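Local coordinates for protein acetyl-xylan esterase (Streptomyces lividans, PDB 2CC0) that hydrolyses acetyl ester groups on xylan as a metal-dependent family 4 carbohydrate esterase, probably contributing to plant cell wall degradation, at residues A[137-142]-A[152-157]. Numbering follows the deposited sequence.
With ACT (acetate ion), chain D.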
loop_
_atom_site.group_PDB
_atom_site.type_symbol
_atom_site.label_atom_id
_atom_site.label_comp_id
_atom_site.label_asym_id
_atom_site.label_seq_id
_atom_site.Cartn_x
_atom_site.Cartn_y
_atom_site.Cartn_z
ATOM N N ASP A 137 14.320 -8.787 21.107
ATOM C CA ASP A 137 13.111 -8.242 21.721
ATOM C C ASP A 137 12.455 -7.168 20.879
ATOM O O ASP A 137 11.234 -7.159 20.748
ATOM C CB ASP A 137 13.427 -7.628 23.081
ATOM C CG ASP A 137 13.594 -8.657 24.177
ATOM O OD1 ASP A 137 13.238 -9.841 24.005
ATOM O OD2 ASP A 137 14.068 -8.248 25.261
ATOM N N ALA A 138 13.264 -6.243 20.357
ATOM C CA ALA A 138 12.754 -5.111 19.597
ATOM C C ALA A 138 12.111 -5.594 18.281
ATOM O O ALA A 138 11.094 -5.053 17.840
ATOM C CB ALA A 138 13.856 -4.083 19.342
ATOM N N ILE A 139 12.706 -6.622 17.680
ATOM C CA ILE A 139 12.186 -7.181 16.408
ATOM C C ILE A 139 10.820 -7.828 16.657
ATOM O O ILE A 139 9.873 -7.623 15.880
ATOM C CB ILE A 139 13.208 -8.194 15.794
ATOM C CG1 ILE A 139 14.508 -7.473 15.403
ATOM C CG2 ILE A 139 12.611 -8.982 14.592
ATOM C CD1 ILE A 139 15.708 -8.427 15.173
ATOM N N VAL A 140 10.720 -8.635 17.719
ATOM C CA VAL A 140 9.458 -9.267 18.085
ATOM C C VAL A 140 8.389 -8.208 18.378
ATOM O O VAL A 140 7.236 -8.356 17.949
ATOM C CB VAL A 140 9.620 -10.237 19.292
ATOM C CG1 VAL A 140 8.260 -10.825 19.700
ATOM C CG2 VAL A 140 10.616 -11.380 18.917
ATOM N N GLN A 141 8.778 -7.150 19.099
ATOM C CA GLN A 141 7.900 -6.018 19.398
ATOM C C GLN A 141 7.379 -5.352 18.115
ATOM O O GLN A 141 6.205 -4.987 18.012
ATOM C CB GLN A 141 8.649 -4.998 20.259
ATOM C CG GLN A 141 7.828 -3.761 20.638
ATOM C CD GLN A 141 6.516 -4.088 21.374
ATOM O OE1 GLN A 141 5.548 -3.329 21.300
ATOM N NE2 GLN A 141 6.489 -5.209 22.084
ATOM N N ALA A 142 8.269 -5.189 17.131
ATOM C CA ALA A 142 7.868 -4.598 15.833
ATOM C C ALA A 142 6.795 -5.479 15.171
ATOM O O ALA A 142 5.795 -4.983 14.667
ATOM C CB ALA A 142 9.084 -4.437 14.917
ATOM N N ILE A 152 5.895 -6.058 7.222
ATOM C CA ILE A 152 7.065 -5.683 8.024
ATOM C C ILE A 152 8.370 -5.922 7.239
ATOM O O ILE A 152 8.526 -6.966 6.602
ATOM C CB ILE A 152 7.117 -6.444 9.388
ATOM C CG1 ILE A 152 8.328 -5.966 10.209
ATOM C CG2 ILE A 152 7.105 -7.973 9.178
ATOM C CD1 ILE A 152 8.237 -6.260 11.705
ATOM N N LEU A 153 9.276 -4.942 7.302
ATOM C CA LEU A 153 10.620 -5.051 6.756
ATOM C C LEU A 153 11.567 -5.763 7.724
ATOM O O LEU A 153 11.817 -5.291 8.851
ATOM C CB LEU A 153 11.172 -3.645 6.461
ATOM C CG LEU A 153 12.654 -3.570 6.075
ATOM C CD1 LEU A 153 12.907 -4.294 4.732
ATOM C CD2 LEU A 153 13.129 -2.115 6.031
ATOM N N MET A 154 12.110 -6.904 7.268
ATOM C CA MET A 154 13.220 -7.556 7.968
ATOM C C MET A 154 14.274 -7.886 6.914
ATOM O O MET A 154 14.024 -7.701 5.723
ATOM C CB MET A 154 12.744 -8.818 8.706
ATOM C CG MET A 154 11.836 -8.480 9.891
ATOM S SD MET A 154 11.296 -9.954 10.760
ATOM C CE MET A 154 10.102 -10.546 9.554
ATOM N N HIS A 155 15.419 -8.385 7.359
ATOM C CA HIS A 155 16.502 -8.732 6.438
ATOM C C HIS A 155 16.943 -10.174 6.586
ATOM O O HIS A 155 16.741 -10.780 7.636
ATOM C CB HIS A 155 17.672 -7.774 6.636
ATOM C CG HIS A 155 17.334 -6.372 6.215
ATOM N ND1 HIS A 155 16.543 -5.539 6.980
ATOM C CD2 HIS A 155 17.617 -5.693 5.081
ATOM C CE1 HIS A 155 16.370 -4.397 6.339
ATOM N NE2 HIS A 155 17.015 -4.462 5.189
ATOM N N ASP A 156 17.585 -10.683 5.528
ATOM C CA ASP A 156 18.031 -12.080 5.428
ATOM C C ASP A 156 19.206 -12.407 6.384
ATOM O O ASP A 156 19.318 -13.534 6.852
ATOM C CB ASP A 156 18.370 -12.320 3.948
ATOM C CG ASP A 156 19.156 -13.603 3.683
ATOM O OD1 ASP A 156 20.398 -13.510 3.659
ATOM O OD2 ASP A 156 18.528 -14.659 3.412
ATOM N N TRP A 157 20.035 -11.409 6.690
ATOM C CA TRP A 157 21.324 -11.618 7.383
ATOM C C TRP A 157 21.408 -11.458 8.928
ATOM O O TRP A 157 22.271 -12.098 9.546
ATOM C CB TRP A 157 22.423 -10.791 6.688
ATOM C CG TRP A 157 22.135 -9.337 6.631
ATOM C CD1 TRP A 157 21.604 -8.649 5.587
ATOM C CD2 TRP A 157 22.372 -8.385 7.676
ATOM N NE1 TRP A 157 21.488 -7.306 5.922
ATOM C CE2 TRP A 157 21.961 -7.128 7.197
ATOM C CE3 TRP A 157 22.918 -8.478 8.965
ATOM C CZ2 TRP A 157 22.046 -5.952 7.982
ATOM C CZ3 TRP A 157 23.001 -7.318 9.752
ATOM C CH2 TRP A 157 22.567 -6.077 9.248
HETATM C C ACT D . 15.767 -2.090 1.708
HETATM O O ACT D . 16.731 -1.401 1.295
HETATM O OXT ACT D . 16.021 -3.228 2.198
HETATM C CH3 ACT D . 14.364 -1.571 1.608
#
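With chi1 at -178°, CG1 of I152 stands opposite the main-chain nitrogen, and the chain then runs on nearly extended to CD1. This carries the CD1 methyl across to the helix, where it meets the CB of A142 at 3.8 Å. CD1 also lies 3.8 Å from the backbone C of A142, so the methyl rests on the helix backbone as well as on the alanine side chain. The CA atoms of A142 and I152 are 7.9 Å apart, nearer than those of I139 and M154, consistent with the small alanine side chain. In M154 the chain is extended as far as SD and bends only at the last torsion (chi3 -74°). SD is the atom that meets the helix, 4.2 Å from the CG2 of I139; the bend turns CE off from it. The two side chains cross obliquely in a looser touch than that of A142 and I152. Both pairs are apolar and buried, and together they cover only 120 Å². I152 and M154 stand two apart on one face of the strand, toward the helix, with L153 between them turned elsewhere.

H155 lies beside the zinc site and touches the zinc ligand D13. H155 NE2 gives a weak, bent hydrogen bond to OXT of an acetate ion at 3.4 Å. The acetate, probably from the crystallisation liquor, is also hydrogen-bonded to the backbone N of Y103. The zinc ion, held by D13, H62 and H66, is about 11 Å from the M154 side chain.

The contact closes a beta-alpha-beta unit made of strand 126-127, helix 136-144 and strand 151-155. V126 touches both A142 and I152. Strand 5-12 pairs with strand 151-155 in the parallel sheet, while helix 159-174 packs against I139 and V140.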